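Local coordinates for gamma-glutamyltranspeptidase (Streptomyces lincolnensis, PDB 6J3A), which is an LmbA-like gamma-glutamyltranspeptidase homologue of the N-terminal nucleophile hydrolase clan, whose own reaction may differ from gamma-glutamyl transfer, at residues L288-L293 with V302-E307. Sequence-based numbering, arbitrary orientation.
Sequences LLPPEL and VHLLVE
With chi1 at 175°, Leu304 carries its CG anti to its own backbone nitrogen, toward the loop, whereas Leu289 and Leu305, each with CG anti to the carbonyl carbon, lean over to meet by one methyl apiece. Those two side chains pass each other at a slant, and Leu289 CD2 lies 3.5 Å from Leu305 CD2, the tightest approach between 288-293 and 302-307. Leu304 makes the broader contact. Its CD2 methyl is received by three residues of the loop: Leu293 CD2 lies 4.0 Å from Leu304 CD2, and the ring carbon CD of Pro290 and the CD2 methyl of Leu289 are slightly farther from it. Leu293 runs roughly perpendicular to Leu304.

The residue types fit these places. A forked leucine can send a methyl across the gap from a backbone that stays well back, the closest CA atoms, those of Leu289 and Leu305, being 8.1 Å apart. Pro290 offers a compact apolar ring and, having no backbone N-H, brings no donor that needs a partner on this apolar side. All four contacts are between apolar side chains, and together the segments bury about 164 Å².

Pro294, next along the loop, also touches Leu304. The loop that joins helix 280-288 to helix 299-319 folds back on the second of them, near the protein surface; Leu288 packs on helix 334-341, while Leu305, with Val306 beside it in sequence, also rests on Trp538 of strand 538-540, and Val302 meets Leu571 of helix 565-573.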
ATOM      1  N   LEU A 288       5.799   9.579  33.341  1.00 29.75           N
ATOM      2  CA  LEU A 288       4.643   9.575  34.244  1.00 31.20           C
ATOM      3  C   LEU A 288       4.127   8.189  34.581  1.00 31.73           C
ATOM      4  O   LEU A 288       3.510   7.997  35.629  1.00 32.06           O
ATOM      5  CB  LEU A 288       3.488  10.406  33.649  1.00 31.07           C
ATOM      6  CG  LEU A 288       3.080  11.763  34.244  1.00 31.33           C
ATOM      7  CD1 LEU A 288       4.040  12.325  35.269  1.00 31.43           C
ATOM      8  CD2 LEU A 288       2.867  12.778  33.129  1.00 32.10           C
ATOM      9  N   LEU A 289       4.374   7.228  33.700  1.00 32.04           N
ATOM     10  CA  LEU A 289       3.736   5.930  33.810  1.00 32.57           C
ATOM     11  C   LEU A 289       4.259   5.142  35.006  1.00 32.68           C
ATOM     12  O   LEU A 289       5.439   5.225  35.322  1.00 32.20           O
ATOM     13  CB  LEU A 289       3.962   5.133  32.526  1.00 32.26           C
ATOM     14  CG  LEU A 289       3.369   5.744  31.249  1.00 31.60           C
ATOM     15  CD1 LEU A 289       3.931   5.046  30.016  1.00 31.61           C
ATOM     16  CD2 LEU A 289       1.845   5.708  31.254  1.00 30.92           C
ATOM     17  N   PRO A 290       3.373   4.390  35.687  1.00 33.39           N
ATOM     18  CA  PRO A 290       3.885   3.435  36.657  1.00 34.05           C
ATOM     19  C   PRO A 290       4.538   2.231  35.963  1.00 34.75           C
ATOM     20  O   PRO A 290       4.302   1.990  34.774  1.00 33.36           O
ATOM     21  CB  PRO A 290       2.631   3.004  37.431  1.00 33.97           C
ATOM     22  CG  PRO A 290       1.500   3.226  36.498  1.00 33.89           C
ATOM     23  CD  PRO A 290       1.897   4.390  35.635  1.00 34.07           C
ATOM     24  N   PRO A 291       5.357   1.468  36.703  1.00 37.00           N
ATOM     25  CA  PRO A 291       5.979   0.284  36.102  1.00 37.75           C
ATOM     26  C   PRO A 291       4.980  -0.792  35.663  1.00 38.05           C
ATOM     27  O   PRO A 291       5.245  -1.505  34.698  1.00 38.35           O
ATOM     28  CB  PRO A 291       6.907  -0.234  37.210  1.00 38.53           C
ATOM     29  CG  PRO A 291       6.453   0.415  38.476  1.00 38.30           C
ATOM     30  CD  PRO A 291       5.814   1.707  38.086  1.00 38.30           C
ATOM     31  N   GLU A 292       3.837  -0.850  36.350  1.00 39.77           N
ATOM     32  CA  GLU A 292       2.824  -1.884  36.196  1.00 41.29           C
ATOM     33  C   GLU A 292       1.567  -1.324  35.541  1.00 41.38           C
ATOM     34  O   GLU A 292       0.639  -0.886  36.227  1.00 41.60           O
ATOM     35  CB  GLU A 292       2.512  -2.404  37.599  1.00 45.19           C
ATOM     36  CG  GLU A 292       1.465  -3.499  37.721  1.00 47.92           C
ATOM     37  CD  GLU A 292       1.665  -4.347  38.976  1.00 49.62           C
ATOM     38  OE1 GLU A 292       0.646  -4.747  39.582  1.00 54.09           O
ATOM     39  OE2 GLU A 292       2.836  -4.601  39.366  1.00 44.69           O
ATOM     40  N   LEU A 293       1.534  -1.347  34.210  1.00 40.93           N
ATOM     41  CA  LEU A 293       0.434  -0.714  33.463  1.00 40.12           C
ATOM     42  C   LEU A 293      -0.843  -1.547  33.530  1.00 40.31           C
ATOM     43  O   LEU A 293      -0.767  -2.770  33.706  1.00 41.65           O
ATOM     44  CB  LEU A 293       0.817  -0.491  31.998  1.00 39.24           C
ATOM     45  CG  LEU A 293       1.968   0.489  31.755  1.00 39.86           C
ATOM     46  CD1 LEU A 293       2.434   0.426  30.307  1.00 39.96           C
ATOM     47  CD2 LEU A 293       1.567   1.911  32.127  1.00 38.85           C
ATOM     48  N   VAL A 302      -6.703   3.634  29.034  1.00 32.04           N
ATOM     49  CA  VAL A 302      -7.007   4.895  28.356  1.00 31.75           C
ATOM     50  C   VAL A 302      -7.016   6.057  29.342  1.00 31.65           C
ATOM     51  O   VAL A 302      -6.245   7.005  29.179  1.00 30.91           O
ATOM     52  CB  VAL A 302      -8.363   4.815  27.614  1.00 31.40           C
ATOM     53  CG1 VAL A 302      -8.825   6.182  27.113  1.00 31.80           C
ATOM     54  CG2 VAL A 302      -8.249   3.860  26.447  1.00 30.80           C
ATOM     55  N   HIS A 303      -7.898   5.965  30.344  1.00 32.13           N
ATOM     56  CA  HIS A 303      -7.999   6.949  31.444  1.00 33.09           C
ATOM     57  C   HIS A 303      -6.632   7.377  31.976  1.00 32.23           C
ATOM     58  O   HIS A 303      -6.326   8.564  32.042  1.00 31.11           O
ATOM     59  CB  HIS A 303      -8.835   6.392  32.615  1.00 34.07           C
ATOM     60  CG  HIS A 303      -8.886   7.306  33.803  1.00 34.51           C
ATOM     61  ND1 HIS A 303      -9.760   8.367  33.886  1.00 35.62           N
ATOM     62  CD2 HIS A 303      -8.146   7.340  34.936  1.00 35.36           C
ATOM     63  CE1 HIS A 303      -9.562   9.011  35.022  1.00 36.48           C
ATOM     64  NE2 HIS A 303      -8.586   8.409  35.677  1.00 36.01           N
ATOM     65  N   LEU A 304      -5.828   6.389  32.347  1.00 31.77           N
ATOM     66  CA  LEU A 304      -4.465   6.614  32.831  1.00 32.98           C
ATOM     67  C   LEU A 304      -3.629   7.474  31.888  1.00 32.50           C
ATOM     68  O   LEU A 304      -2.948   8.392  32.330  1.00 31.14           O
ATOM     69  CB  LEU A 304      -3.747   5.277  33.066  1.00 33.39           C
ATOM     70  CG  LEU A 304      -2.269   5.382  33.459  1.00 33.83           C
ATOM     71  CD1 LEU A 304      -2.127   5.964  34.859  1.00 33.95           C
ATOM     72  CD2 LEU A 304      -1.570   4.040  33.359  1.00 33.71           C
ATOM     73  N   LEU A 305      -3.675   7.147  30.600  1.00 33.23           N
ATOM     74  CA  LEU A 305      -2.943   7.888  29.575  1.00 33.52           C
ATOM     75  C   LEU A 305      -3.478   9.291  29.316  1.00 34.62           C
ATOM     76  O   LEU A 305      -2.699  10.188  28.987  1.00 33.38           O
ATOM     77  CB  LEU A 305      -2.926   7.102  28.265  1.00 33.27           C
ATOM     78  CG  LEU A 305      -2.187   5.756  28.289  1.00 33.63           C
ATOM     79  CD1 LEU A 305      -2.071   5.172  26.888  1.00 33.39           C
ATOM     80  CD2 LEU A 305      -0.810   5.843  28.927  1.00 34.03           C
ATOM     81  N   VAL A 306      -4.795   9.473  29.434  1.00 35.92           N
ATOM     82  CA  VAL A 306      -5.431  10.785  29.201  1.00 36.30           C
ATOM     83  C   VAL A 306      -5.007  11.771  30.303  1.00 35.62           C
ATOM     84  O   VAL A 306      -4.486  12.862  30.035  1.00 32.67           O
ATOM     85  CB  VAL A 306      -6.976  10.651  29.102  1.00 37.31           C
ATOM     86  CG1 VAL A 306      -7.682  12.010  29.117  1.00 37.82           C
ATOM     87  CG2 VAL A 306      -7.354   9.889  27.837  1.00 36.46           C
ATOM     88  N   GLU A 307      -5.219  11.361  31.544  1.00 35.37           N
ATOM     89  CA  GLU A 307      -4.825  12.177  32.688  1.00 35.21           C
ATOM     90  C   GLU A 307      -3.320  12.477  32.682  1.00 33.68           C
ATOM     91  O   GLU A 307      -2.909  13.610  32.927  1.00 33.77           O
ATOM     92  CB  GLU A 307      -5.258  11.506  34.000  1.00 34.92           C
ATOM     93  CG  GLU A 307      -6.769  11.364  34.149  1.00 34.50           C
ATOM     94  CD  GLU A 307      -7.482  12.654  33.828  1.00 35.23           C
ATOM     95  OE1 GLU A 307      -8.034  12.756  32.714  1.00 33.98           O
ATOM     96  OE2 GLU A 307      -7.440  13.579  34.674  1.00 36.15           O
TER